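Putative dehydrogenase (Pseudomonas fluorescens, PDB 6UUG) acts as MsuC, a two-component flavin-dependent monooxygenase that oxidises methanesulfinate in bacterial sulfur assimilation and is built on the acyl-CoA dehydrogenase fold. Local coordinates at residues N382-T385 with Q386-D390; L254-T257 with H258-G262; L89-V92 with R93-K97; F106-H109 with H110-L113; H389-L392 with D393-L396. All blocks are in the same frame, centred on the assembly; numbering follows the deposited sequence.

All five contacts are local, each made along a helix or at its end in the helical part of an acyl-CoA dehydrogenase-like chain. In chain order they run contact 3 (helix 85-96), contact 4 (helix 100-119), contact 2 (helix 247-277), contact 1 (the end of helix 378-386) and contact 5 (the start of helix 392-405). Contact 2 is the meeting point: its centre is about 8 Å from that of contact 3, 11 Å from contact 1 and 13 Å from contact 4, and it touches all three, joining N-terminal and C-terminal family regions. Contacts 1 and 5 share His389 and Asp390, and both reach the second subunit, linking this core to the assembly.

Contact 1: residues N382-T385 with Q386-D390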
loop_
_atom_site.group_PDB
_atom_site.type_symbol
_atom_site.label_atom_id
_atom_site.label_comp_id
_atom_site.label_asym_id
_atom_site.label_seq_id
_atom_site.Cartn_x
_atom_site.Cartn_y
_atom_site.Cartn_z
ATOM N N ASN A 382 -3.103 -0.887 -21.478
ATOM C CA ASN A 382 -2.912 0.438 -22.061
ATOM C C ASN A 382 -2.266 1.382 -21.058
ATOM O O ASN A 382 -1.325 2.116 -21.383
ATOM C CB ASN A 382 -4.264 0.992 -22.526
ATOM C CG ASN A 382 -4.794 0.276 -23.755
ATOM O OD1 ASN A 382 -4.034 -0.351 -24.490
ATOM N ND2 ASN A 382 -6.102 0.379 -23.987
ATOM N N LEU A 383 -2.776 1.396 -19.833
ATOM C CA LEU A 383 -2.226 2.304 -18.839
ATOM C C LEU A 383 -0.839 1.855 -18.402
ATOM O O LEU A 383 0.045 2.684 -18.190
ATOM C CB LEU A 383 -3.177 2.400 -17.644
ATOM C CG LEU A 383 -2.924 3.488 -16.614
ATOM C CD1 LEU A 383 -2.858 4.846 -17.285
ATOM C CD2 LEU A 383 -4.054 3.450 -15.583
ATOM N N ARG A 384 -0.616 0.544 -18.280
ATOM C CA ARG A 384 0.721 0.075 -17.918
ATOM C C ARG A 384 1.762 0.531 -18.927
ATOM O O ARG A 384 2.881 0.900 -18.547
ATOM C CB ARG A 384 0.747 -1.460 -17.815
ATOM C CG ARG A 384 2.141 -2.087 -17.557
ATOM C CD ARG A 384 2.635 -1.849 -16.130
ATOM N NE ARG A 384 3.047 -0.451 -15.937
ATOM C CZ ARG A 384 3.491 0.073 -14.802
ATOM N NH1 ARG A 384 3.765 1.387 -14.738
ATOM N NH2 ARG A 384 3.650 -0.689 -13.722
ATOM N N THR A 385 1.430 0.461 -20.217
ATOM C CA THR A 385 2.369 0.844 -21.268
ATOM C C THR A 385 2.661 2.339 -21.217
ATOM O O THR A 385 3.820 2.771 -21.294
ATOM C CB THR A 385 1.793 0.469 -22.644
ATOM O OG1 THR A 385 1.507 -0.935 -22.692
ATOM C CG2 THR A 385 2.778 0.815 -23.745
ATOM N N GLN A 386 1.621 3.146 -21.091
ATOM C CA GLN A 386 1.801 4.586 -21.253
ATOM C C GLN A 386 2.357 5.272 -20.012
ATOM O O GLN A 386 2.837 6.407 -20.114
ATOM C CB GLN A 386 0.480 5.238 -21.640
ATOM C CG GLN A 386 0.183 5.162 -23.126
ATOM C CD GLN A 386 1.377 5.592 -24.003
ATOM O OE1 GLN A 386 1.735 4.910 -24.966
ATOM N NE2 GLN A 386 1.994 6.717 -23.660
ATOM N N THR A 387 2.298 4.633 -18.848
ATOM C CA THR A 387 2.859 5.243 -17.649
ATOM C C THR A 387 4.369 5.061 -17.538
ATOM O O THR A 387 4.961 5.617 -16.609
ATOM C CB THR A 387 2.198 4.678 -16.387
ATOM O OG1 THR A 387 2.260 3.251 -16.425
ATOM C CG2 THR A 387 0.741 5.110 -16.264
ATOM N N LEU A 388 5.010 4.328 -18.464
ATOM C CA LEU A 388 6.438 4.040 -18.371
ATOM C C LEU A 388 7.328 5.007 -19.139
ATOM O O LEU A 388 8.544 5.017 -18.908
ATOM C CB LEU A 388 6.732 2.638 -18.899
ATOM C CG LEU A 388 6.076 1.502 -18.127
ATOM C CD1 LEU A 388 6.323 0.175 -18.854
ATOM C CD2 LEU A 388 6.605 1.481 -16.704
ATOM N N HIS A 389 6.769 5.790 -20.050
ATOM C CA HIS A 389 7.636 6.610 -20.884
ATOM C C HIS A 389 8.221 7.806 -20.147
ATOM O O HIS A 389 9.188 8.395 -20.633
ATOM C CB HIS A 389 6.873 7.037 -22.134
ATOM C CG HIS A 389 6.589 5.898 -23.066
ATOM N ND1 HIS A 389 7.431 5.557 -24.101
ATOM C CD2 HIS A 389 5.574 5.002 -23.095
ATOM C CE1 HIS A 389 6.939 4.509 -24.739
ATOM N NE2 HIS A 389 5.810 4.155 -24.151
ATOM N N ASP A 390 7.697 8.142 -18.960
ATOM C CA ASP A 390 8.251 9.187 -18.104
ATOM C C ASP A 390 8.261 8.582 -16.703
ATOM O O ASP A 390 7.202 8.463 -16.068
ATOM C CB ASP A 390 7.403 10.462 -18.193
ATOM C CG ASP A 390 7.653 11.463 -17.060
ATOM O OD1 ASP A 390 8.744 11.486 -16.443
ATOM O OD2 ASP A 390 6.721 12.255 -16.801
#
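Thr387 stands between Leu383 and Arg384, one turn back on the helix, and its hydroxyl serves both. With OG1 placed between the backbone N and the carbonyl carbon (chi1 52°), it donates to Leu383 O at 2.9 Å. The backbone N of Thr387 reaches the same oxygen from the opposite face of the carbonyl plane, so two bonds grip Leu383 O as the helix ends. The methyl CG2 of Thr387 meanwhile lies 3.8 Å from Leu383 CD1. Arg384 runs at about a right angle to Thr387; bends at chi2 and chi3 fold its chain back, and NH1 donates to Thr387 OG1 at 2.9 Å, with the oxygen 26° out of the guanidinium plane. Leu388 CD2 sits over one guanidinium face, 3.5 Å from Arg384 NH1, and Leu388 CG rests 3.3 Å from Arg384 O. The weak bond from Leu388 N to Thr385 O marks a loosening of the helical pattern. This is the C-terminal end of helix 378-386. Leu383 and Gln386 pack on helix 247-277, Leu383, Arg384 and Thr387 on helix 333-360, while Arg384 also meets Phe362 of the second subunit.

Contact 2: residues L254-T257 with H258-G262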
loop_
_atom_site.group_PDB
_atom_site.type_symbol
_atom_site.label_atom_id
_atom_site.label_comp_id
_atom_site.label_asym_id
_atom_site.label_seq_id
_atom_site.Cartn_x
_atom_site.Cartn_y
_atom_site.Cartn_z
ATOM N N LEU A 254 -0.022 16.950 -19.665
ATOM C CA LEU A 254 -1.425 16.967 -19.263
ATOM C C LEU A 254 -2.313 16.204 -20.248
ATOM O O LEU A 254 -3.378 15.711 -19.855
ATOM C CB LEU A 254 -1.895 18.428 -19.085
ATOM C CG LEU A 254 -3.252 18.623 -18.395
ATOM C CD1 LEU A 254 -3.296 17.895 -17.072
ATOM C CD2 LEU A 254 -3.547 20.115 -18.175
ATOM N N THR A 255 -1.891 16.065 -21.509
ATOM C CA THR A 255 -2.629 15.224 -22.453
ATOM C C THR A 255 -2.576 13.764 -22.021
ATOM O O THR A 255 -3.615 13.095 -21.938
ATOM C CB THR A 255 -2.063 15.402 -23.868
ATOM O OG1 THR A 255 -2.280 16.756 -24.305
ATOM C CG2 THR A 255 -2.731 14.442 -24.857
ATOM N N PHE A 256 -1.370 13.266 -21.711
ATOM C CA PHE A 256 -1.237 11.921 -21.149
ATOM C C PHE A 256 -2.065 11.776 -19.887
ATOM O O PHE A 256 -2.723 10.754 -19.684
ATOM C CB PHE A 256 0.226 11.609 -20.815
ATOM C CG PHE A 256 1.042 11.193 -21.997
ATOM C CD1 PHE A 256 0.669 10.096 -22.753
ATOM C CD2 PHE A 256 2.211 11.861 -22.313
ATOM C CE1 PHE A 256 1.430 9.696 -23.841
ATOM C CE2 PHE A 256 2.980 11.467 -23.397
ATOM C CZ PHE A 256 2.584 10.381 -24.163
ATOM N N THR A 257 -2.027 12.796 -19.020
ATOM C CA THR A 257 -2.729 12.718 -17.744
ATOM C C THR A 257 -4.229 12.551 -17.951
ATOM O O THR A 257 -4.866 11.747 -17.262
ATOM C CB THR A 257 -2.440 13.960 -16.892
ATOM O OG1 THR A 257 -1.037 14.038 -16.607
ATOM C CG2 THR A 257 -3.191 13.886 -15.560
ATOM N N HIS A 258 -4.815 13.325 -18.876
ATOM C CA HIS A 258 -6.239 13.170 -19.166
ATOM C C HIS A 258 -6.542 11.789 -19.733
ATOM O O HIS A 258 -7.617 11.228 -19.474
ATOM C CB HIS A 258 -6.706 14.263 -20.136
ATOM C CG HIS A 258 -7.021 15.560 -19.469
ATOM N ND1 HIS A 258 -6.055 16.410 -18.986
ATOM C CD2 HIS A 258 -8.216 16.146 -19.199
ATOM C CE1 HIS A 258 -6.640 17.474 -18.451
ATOM N NE2 HIS A 258 -7.953 17.337 -18.569
ATOM N N MET A 259 -5.624 11.243 -20.544
ATOM C CA MET A 259 -5.767 9.870 -21.034
ATOM C C MET A 259 -5.819 8.880 -19.879
ATOM O O MET A 259 -6.651 7.959 -19.865
ATOM C CB MET A 259 -4.604 9.502 -21.968
ATOM C CG MET A 259 -4.592 10.168 -23.327
ATOM S SD MET A 259 -3.002 9.927 -24.183
ATOM C CE MET A 259 -2.799 8.155 -24.060
ATOM N N PHE A 260 -4.888 9.024 -18.923
ATOM C CA PHE A 260 -4.825 8.114 -17.785
ATOM C C PHE A 260 -6.127 8.124 -16.996
ATOM O O PHE A 260 -6.632 7.071 -16.589
ATOM C CB PHE A 260 -3.666 8.497 -16.851
ATOM C CG PHE A 260 -2.279 8.406 -17.468
ATOM C CD1 PHE A 260 -2.067 7.868 -18.726
ATOM C CD2 PHE A 260 -1.176 8.882 -16.753
ATOM C CE1 PHE A 260 -0.764 7.797 -19.275
ATOM C CE2 PHE A 260 0.110 8.818 -17.297
ATOM C CZ PHE A 260 0.306 8.273 -18.553
ATOM N N LEU A 261 -6.656 9.319 -16.722
ATOM C CA LEU A 261 -7.922 9.405 -16.005
ATOM C C LEU A 261 -9.048 8.762 -16.807
ATOM O O LEU A 261 -9.832 7.975 -16.266
ATOM C CB LEU A 261 -8.252 10.866 -15.679
ATOM C CG LEU A 261 -9.665 11.150 -15.159
ATOM C CD1 LEU A 261 -9.972 10.397 -13.880
ATOM C CD2 LEU A 261 -9.774 12.668 -14.910
ATOM N N GLY A 262 -9.123 9.067 -18.107
ATOM C CA GLY A 262 -10.146 8.459 -18.953
ATOM C C GLY A 262 -10.095 6.938 -18.951
ATOM O O GLY A 262 -11.128 6.273 -18.867
#
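The ring of Phe260 carries Phe256 O over one face, 3.1 Å from CD1 and displaced toward the rim, while the imidazole of His258 takes Leu254 O at its edge, in the ring plane. That second contact is a hydrogen bond from His258 ND1 to Leu254 O at 2.9 Å, which fixes the turn of the imidazole. His258 N binds this oxygen from the opposite face of the carbonyl plane, so two bonds together grip Leu254 O; Leu254 CG lies 3.6 Å from His258 CE1. In one of two modelled Met259 conformers, the side chain lies beside Phe256 and meets its ring obliquely in a Met-aromatic contact, Met259 SD 3.9 Å from Phe256 CD1. Phe260 CZ closes on Phe256 CB at 4.0 Å. Replacing Phe260 by alanine would probably leave Phe256 O without its aromatic cover and open a gap where Leu383 and Gln386 now pack. Within helix 247-277, this part of the helix faces several neighbours: Leu254, Thr255 and His258 meet Leu89 of helix 85-96, Thr257 and His258 touch Val314 of helix 294-327, and Phe260 lies against helices 333-360 and 378-386.

Contact 3: residues L89-V92 with R93-K97; sequences LQVV and REFAK
Leu89, Gln90, Val91 and Val92 accept in turn from the backbone N atoms of Arg93, Glu94, Phe95 and Ala96, an unbroken i to i+4 run of alpha-helical bonds. They are of similar length, from 2.9 Å for Arg93 N to Leu89 O up to 3.0 Å for Phe95 N to Val91 O. The chief side-chain pair is Val91 and Phe95, side by side and pointing the same way. CG1 of Val91, set anti to its own nitrogen (chi1 169°), comes 3.5 Å from Phe95 CE2, approaching the ring obliquely. The Phe95 ring also stacks edge-to-face with Phe106. On the polar flank, a water donates to Gln90 O at 3.1 Å, a second donor besides Glu94 N. In one of two Glu94 conformers the same water donates to Glu94 OE1 at 2.9 Å, and OE1 forms a salt bridge with Lys97 NZ at 3.4 Å whose hydrogen bond is weak. The Arg93 chain is extended from CG to NE, and its guanidinium makes salt bridges with Glu265 and Glu315. Were Phe95 a serine, Val91 CG1 would probably lose its aromatic neighbour and Phe106 its edge-to-face mate, leaving a gap between helices. In helix 85-96, Val91 and Phe95 pack against Ala36 of helix 32-53 and Phe106 of helix 100-119, while Leu89 and Arg93 lie along helix 247-277.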
loop_
_atom_site.group_PDB
_atom_site.type_symbol
_atom_site.label_atom_id
_atom_site.label_comp_id
_atom_site.label_asym_id
_atom_site.label_seq_id
_atom_site.Cartn_x
_atom_site.Cartn_y
_atom_site.Cartn_z
ATOM N N LEU A 89 -8.868 18.859 -23.825
ATOM C CA LEU A 89 -8.391 17.728 -23.028
ATOM C C LEU A 89 -9.551 16.921 -22.454
ATOM O O LEU A 89 -9.426 15.711 -22.274
ATOM C CB LEU A 89 -7.468 18.244 -21.919
ATOM C CG LEU A 89 -6.195 18.900 -22.428
ATOM C CD1 LEU A 89 -5.489 19.683 -21.325
ATOM C CD2 LEU A 89 -5.285 17.841 -23.036
ATOM N N GLN A 90 -10.688 17.564 -22.166
ATOM C CA GLN A 90 -11.891 16.828 -21.791
ATOM C C GLN A 90 -12.294 15.838 -22.879
ATOM O O GLN A 90 -12.728 14.720 -22.586
ATOM C CB GLN A 90 -13.047 17.809 -21.512
ATOM C CG GLN A 90 -14.279 17.141 -20.911
ATOM C CD GLN A 90 -15.417 18.130 -20.633
ATOM O OE1 GLN A 90 -15.511 19.180 -21.269
ATOM N NE2 GLN A 90 -16.288 17.784 -19.696
ATOM N N VAL A 91 -12.170 16.234 -24.149
ATOM C CA VAL A 91 -12.499 15.309 -25.229
ATOM C C VAL A 91 -11.482 14.169 -25.292
ATOM O O VAL A 91 -11.858 13.011 -25.494
ATOM C CB VAL A 91 -12.627 16.065 -26.563
ATOM C CG1 VAL A 91 -12.710 15.087 -27.722
ATOM C CG2 VAL A 91 -13.887 16.976 -26.512
ATOM N N VAL A 92 -10.193 14.463 -25.080
ATOM C CA VAL A 92 -9.190 13.393 -24.991
ATOM C C VAL A 92 -9.592 12.371 -23.923
ATOM O O VAL A 92 -9.569 11.149 -24.148
ATOM C CB VAL A 92 -7.793 13.988 -24.701
ATOM C CG1 VAL A 92 -6.791 12.877 -24.413
ATOM C CG2 VAL A 92 -7.295 14.845 -25.872
ATOM N N ARG A 93 -9.956 12.867 -22.737
ATOM C CA ARG A 93 -10.391 12.016 -21.633
ATOM C C ARG A 93 -11.612 11.185 -22.014
ATOM O O ARG A 93 -11.684 9.987 -21.705
ATOM C CB ARG A 93 -10.696 12.906 -20.421
ATOM C CG ARG A 93 -11.445 12.259 -19.254
ATOM C CD ARG A 93 -11.749 13.347 -18.202
ATOM N NE ARG A 93 -12.490 12.895 -17.023
ATOM C CZ ARG A 93 -12.869 13.719 -16.046
ATOM N NH1 ARG A 93 -12.558 15.013 -16.118
ATOM N NH2 ARG A 93 -13.556 13.258 -15.002
ATOM N N GLU A 94 -12.577 11.803 -22.706
ATOM C CA GLU A 94 -13.790 11.087 -23.091
ATOM C C GLU A 94 -13.486 9.950 -24.061
ATOM O O GLU A 94 -14.049 8.858 -23.941
ATOM C CB GLU A 94 -14.793 12.058 -23.712
ATOM C CG GLU A 94 -16.152 11.433 -23.966
ATOM C CD GLU A 94 -16.937 11.192 -22.689
ATOM O OE1 GLU A 94 -16.691 11.890 -21.682
ATOM O OE2 GLU A 94 -17.812 10.301 -22.694
ATOM N N PHE A 95 -12.599 10.189 -25.035
ATOM C CA PHE A 95 -12.218 9.110 -25.948
ATOM C C PHE A 95 -11.494 8.000 -25.195
ATOM O O PHE A 95 -11.733 6.813 -25.443
ATOM C CB PHE A 95 -11.325 9.632 -27.071
ATOM C CG PHE A 95 -12.051 10.444 -28.109
ATOM C CD1 PHE A 95 -13.361 10.149 -28.445
ATOM C CD2 PHE A 95 -11.417 11.496 -28.741
ATOM C CE1 PHE A 95 -14.036 10.907 -29.408
ATOM C CE2 PHE A 95 -12.080 12.249 -29.709
ATOM C CZ PHE A 95 -13.386 11.946 -30.034
ATOM N N ALA A 96 -10.638 8.370 -24.240
ATOM C CA ALA A 96 -9.838 7.380 -23.522
ATOM C C ALA A 96 -10.678 6.418 -22.689
ATOM O O ALA A 96 -10.201 5.320 -22.375
ATOM C CB ALA A 96 -8.810 8.085 -22.635
ATOM N N LYS A 97 -11.908 6.796 -22.333
ATOM C CA LYS A 97 -12.775 5.866 -21.616
ATOM C C LYS A 97 -13.063 4.620 -22.445
ATOM O O LYS A 97 -13.246 3.533 -21.879
ATOM C CB LYS A 97 -14.086 6.546 -21.237
ATOM C CG LYS A 97 -13.945 7.686 -20.263
ATOM C CD LYS A 97 -15.292 8.395 -20.073
ATOM C CE LYS A 97 -15.144 9.562 -19.160
ATOM N NZ LYS A 97 -16.491 10.124 -18.779
HETATM O O HOH W 1 -14.554 13.494 -20.441
#

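Contact 4: residues F106-H109 with H110-L113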
loop_
_atom_site.group_PDB
_atom_site.type_symbol
_atom_site.label_atom_id
_atom_site.label_comp_id
_atom_site.label_asym_id
_atom_site.label_seq_id
_atom_site.Cartn_x
_atom_site.Cartn_y
_atom_site.Cartn_z
ATOM N N PHE A 106 -5.559 11.472 -31.199
ATOM C CA PHE A 106 -6.324 12.723 -31.207
ATOM C C PHE A 106 -5.634 13.785 -30.357
ATOM O O PHE A 106 -5.436 14.927 -30.802
ATOM C CB PHE A 106 -7.752 12.466 -30.714
ATOM C CG PHE A 106 -8.612 13.701 -30.667
ATOM C CD1 PHE A 106 -9.193 14.196 -31.826
ATOM C CD2 PHE A 106 -8.840 14.364 -29.472
ATOM C CE1 PHE A 106 -9.988 15.328 -31.796
ATOM C CE2 PHE A 106 -9.638 15.508 -29.433
ATOM C CZ PHE A 106 -10.214 15.989 -30.602
ATOM N N GLY A 107 -5.254 13.426 -29.129
ATOM C CA GLY A 107 -4.545 14.368 -28.279
ATOM C C GLY A 107 -3.216 14.809 -28.863
ATOM O O GLY A 107 -2.860 15.990 -28.796
ATOM N N PHE A 108 -2.475 13.879 -29.475
ATOM C CA PHE A 108 -1.200 14.261 -30.073
ATOM C C PHE A 108 -1.391 15.146 -31.302
ATOM O O PHE A 108 -0.572 16.029 -31.549
ATOM C CB PHE A 108 -0.382 13.017 -30.413
ATOM C CG PHE A 108 0.684 12.718 -29.405
ATOM C CD1 PHE A 108 0.435 12.872 -28.056
ATOM C CD2 PHE A 108 1.938 12.283 -29.807
ATOM C CE1 PHE A 108 1.423 12.603 -27.114
ATOM C CE2 PHE A 108 2.926 12.009 -28.873
ATOM C CZ PHE A 108 2.664 12.168 -27.526
ATOM N N HIS A 109 -2.464 14.933 -32.070
ATOM C CA HIS A 109 -2.796 15.866 -33.145
ATOM C C HIS A 109 -2.875 17.302 -32.617
ATOM O O HIS A 109 -2.239 18.217 -33.155
ATOM C CB HIS A 109 -4.109 15.424 -33.810
ATOM C CG HIS A 109 -4.779 16.495 -34.607
ATOM N ND1 HIS A 109 -4.478 16.733 -35.932
ATOM C CD2 HIS A 109 -5.725 17.402 -34.264
ATOM C CE1 HIS A 109 -5.216 17.740 -36.371
ATOM N NE2 HIS A 109 -5.976 18.167 -35.378
ATOM N N HIS A 110 -3.611 17.521 -31.523
ATOM C CA HIS A 110 -3.723 18.899 -31.039
ATOM C C HIS A 110 -2.422 19.382 -30.407
ATOM O O HIS A 110 -2.136 20.589 -30.414
ATOM C CB HIS A 110 -4.913 19.019 -30.080
ATOM C CG HIS A 110 -6.231 18.870 -30.779
ATOM N ND1 HIS A 110 -6.732 19.847 -31.611
ATOM C CD2 HIS A 110 -7.109 17.840 -30.836
ATOM C CE1 HIS A 110 -7.878 19.441 -32.126
ATOM N NE2 HIS A 110 -8.126 18.223 -31.678
ATOM N N LEU A 111 -1.622 18.462 -29.859
ATOM C CA LEU A 111 -0.283 18.827 -29.400
ATOM C C LEU A 111 0.604 19.285 -30.558
ATOM O O LEU A 111 1.405 20.215 -30.399
ATOM C CB LEU A 111 0.369 17.648 -28.664
ATOM C CG LEU A 111 1.815 17.856 -28.206
ATOM C CD1 LEU A 111 1.910 18.915 -27.131
ATOM C CD2 LEU A 111 2.397 16.531 -27.680
ATOM N N MET A 112 0.489 18.641 -31.725
ATOM C CA MET A 112 1.278 19.083 -32.878
ATOM C C MET A 112 0.876 20.490 -33.309
ATOM O O MET A 112 1.737 21.320 -33.631
ATOM C CB MET A 112 1.117 18.116 -34.053
ATOM C CG MET A 112 1.567 16.677 -33.785
ATOM S SD MET A 112 3.199 16.525 -33.030
ATOM C CE MET A 112 2.786 15.804 -31.435
ATOM N N LEU A 113 -0.427 20.785 -33.297
ATOM C CA LEU A 113 -0.874 22.143 -33.593
ATOM C C LEU A 113 -0.347 23.134 -32.562
ATOM O O LEU A 113 0.076 24.241 -32.913
ATOM C CB LEU A 113 -2.400 22.181 -33.657
ATOM C CG LEU A 113 -3.054 21.471 -34.838
ATOM C CD1 LEU A 113 -4.565 21.562 -34.690
ATOM C CD2 LEU A 113 -2.598 22.144 -36.145
#
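Phe106 presents the face of its ring to the edge of His110, one turn on, in a T-shaped stack with centroids 4.6 Å apart and planes at 72°. His110 NE2 reaches closest, 3.2 Å from Phe106 CZ. Gly107 adds no side chain, but its carbonyl accepts from Leu111 N at 3.0 Å. Phe108 turns to another flank, where Leu111 CD2 stands over one ring face, 4.2 Å from the centroid, as a CH-pi contact. Met112, bent at chi2 and chi3, brings CE to 4.0 Å from Phe108 CD2, meeting the ring obliquely. His109 has CG opposite its backbone N (chi1 162°), which lays the ring edge over His110. Its CD2 lies 3.5 Å above the centre of the His110 ring, and the planes are nearly perpendicular at 84°. His109 NE2 also passes 3.7 Å from Leu113 CD1. The His110 ring thus gives an edge to Phe106 and a face to His109, completing an aromatic cluster on helix 100-119. Outside partners hold both imidazoles: His110 ND1 bonds to Ser73 OG and NE2 weakly to Leu69 O, while His109 NE2 bonds to Leu70 O and ND1 to Trp139 N. With a carbonyl and a backbone N-H as partners, the His109 ring is probably neutral and held in rotation amid buried aromatic packing.

Contact 5: residues H389-L392 with D393-L396; sequences HDPL and DYKL
Asp390 and Lys395 meet across the N-terminal end of helix 392-405, where Pro391 occupies the N-cap position. Asp390 extends CG anti to its backbone N (chi1 164°), carrying the carboxylate to the lysine chain, which crosses it at about a right angle. Lys395 is bent at chi2 and chi3, with chi2 at -91°, off the usual staggered value, and this folding brings its methylenes against the acid: CD lies 3.3 Å from Asp390 OD2 and CG 3.7 Å from Asp390 OD1. Lys395 NZ stays 3.8 Å from Asp390 OD2, a long salt bridge. Asp390 OD2 has its closer charged partner in Lys347, and the ammonium a weak hydrogen bond to Tyr414 O. Tyr394 sets CG anti to the carbonyl carbon (chi1 -79°), and Pro391 CG approaches its ring obliquely, 4.3 Å from Tyr394 CD2. That ring meets Tyr295 of the second subunit edge-to-face, its OH bonds to Asp293 of the same subunit and Asp393 to His299 there, making the helix start part of an intersubunit surface. Leu392 instead packs on Ser351 and Arg352 of helix 333-360. The first turn is closed by the cap residue's carbonyl: Pro391 O accepts from Lys395 N at 3.3 Å, with the donor in the carbonyl plane, and from Tyr394 N in a weak bond at 3.1 Å.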
loop_
_atom_site.group_PDB
_atom_site.type_symbol
_atom_site.label_atom_id
_atom_site.label_comp_id
_atom_site.label_asym_id
_atom_site.label_seq_id
_atom_site.Cartn_x
_atom_site.Cartn_y
_atom_site.Cartn_z
ATOM N N HIS A 389 6.769 5.790 -20.050
ATOM C CA HIS A 389 7.636 6.610 -20.884
ATOM C C HIS A 389 8.221 7.806 -20.147
ATOM O O HIS A 389 9.188 8.395 -20.633
ATOM C CB HIS A 389 6.873 7.037 -22.134
ATOM C CG HIS A 389 6.589 5.898 -23.066
ATOM N ND1 HIS A 389 7.431 5.557 -24.101
ATOM C CD2 HIS A 389 5.574 5.002 -23.095
ATOM C CE1 HIS A 389 6.939 4.509 -24.739
ATOM N NE2 HIS A 389 5.810 4.155 -24.151
ATOM N N ASP A 390 7.697 8.142 -18.960
ATOM C CA ASP A 390 8.251 9.187 -18.104
ATOM C C ASP A 390 8.261 8.582 -16.703
ATOM O O ASP A 390 7.202 8.463 -16.068
ATOM C CB ASP A 390 7.403 10.462 -18.193
ATOM C CG ASP A 390 7.653 11.463 -17.060
ATOM O OD1 ASP A 390 8.744 11.486 -16.443
ATOM O OD2 ASP A 390 6.721 12.255 -16.801
ATOM N N PRO A 391 9.422 8.145 -16.205
ATOM C CA PRO A 391 9.436 7.295 -15.002
ATOM C C PRO A 391 8.899 7.996 -13.756
ATOM O O PRO A 391 9.351 9.080 -13.378
ATOM C CB PRO A 391 10.916 6.911 -14.851
ATOM C CG PRO A 391 11.676 7.795 -15.780
ATOM C CD PRO A 391 10.737 8.211 -16.861
ATOM N N LEU A 392 7.937 7.336 -13.099
ATOM C CA LEU A 392 7.244 7.926 -11.954
ATOM C C LEU A 392 8.198 8.297 -10.822
ATOM O O LEU A 392 7.987 9.300 -10.135
ATOM C CB LEU A 392 6.177 6.948 -11.449
ATOM C CG LEU A 392 4.741 7.430 -11.261
ATOM C CD1 LEU A 392 4.308 8.320 -12.399
ATOM C CD2 LEU A 392 3.851 6.210 -11.205
ATOM N N ASP A 393 9.252 7.503 -10.596
ATOM C CA ASP A 393 10.132 7.799 -9.469
ATOM C C ASP A 393 10.797 9.155 -9.640
ATOM O O ASP A 393 11.031 9.866 -8.661
ATOM C CB ASP A 393 11.194 6.714 -9.311
ATOM C CG ASP A 393 10.629 5.421 -8.768
ATOM O OD1 ASP A 393 9.814 5.474 -7.820
ATOM O OD2 ASP A 393 10.997 4.365 -9.312
ATOM N N TYR A 394 11.126 9.523 -10.874
ATOM C CA TYR A 394 11.759 10.816 -11.077
ATOM C C TYR A 394 10.747 11.956 -11.087
ATOM O O TYR A 394 11.122 13.098 -10.799
ATOM C CB TYR A 394 12.621 10.777 -12.348
ATOM C CG TYR A 394 13.926 10.078 -12.028
ATOM C CD1 TYR A 394 14.920 10.732 -11.311
ATOM C CD2 TYR A 394 14.136 8.743 -12.366
ATOM C CE1 TYR A 394 16.108 10.098 -10.968
ATOM C CE2 TYR A 394 15.343 8.089 -12.031
ATOM C CZ TYR A 394 16.313 8.780 -11.327
ATOM O OH TYR A 394 17.496 8.168 -10.976
ATOM N N LYS A 395 9.468 11.672 -11.373
ATOM C CA LYS A 395 8.427 12.667 -11.124
ATOM C C LYS A 395 8.297 12.964 -9.638
ATOM O O LYS A 395 8.139 14.125 -9.239
ATOM C CB LYS A 395 7.082 12.191 -11.695
ATOM C CG LYS A 395 7.001 12.199 -13.243
ATOM C CD LYS A 395 6.450 13.535 -13.814
ATOM C CE LYS A 395 7.534 14.601 -13.970
ATOM N NZ LYS A 395 7.219 15.612 -15.035
ATOM N N LEU A 396 8.358 11.920 -8.798
ATOM C CA LEU A 396 8.312 12.130 -7.356
ATOM C C LEU A 396 9.529 12.914 -6.883
ATOM O O LEU A 396 9.429 13.736 -5.965
ATOM C CB LEU A 396 8.220 10.775 -6.634
ATOM C CG LEU A 396 6.864 10.072 -6.803
ATOM C CD1 LEU A 396 6.914 8.634 -6.284
ATOM C CD2 LEU A 396 5.788 10.867 -6.079
#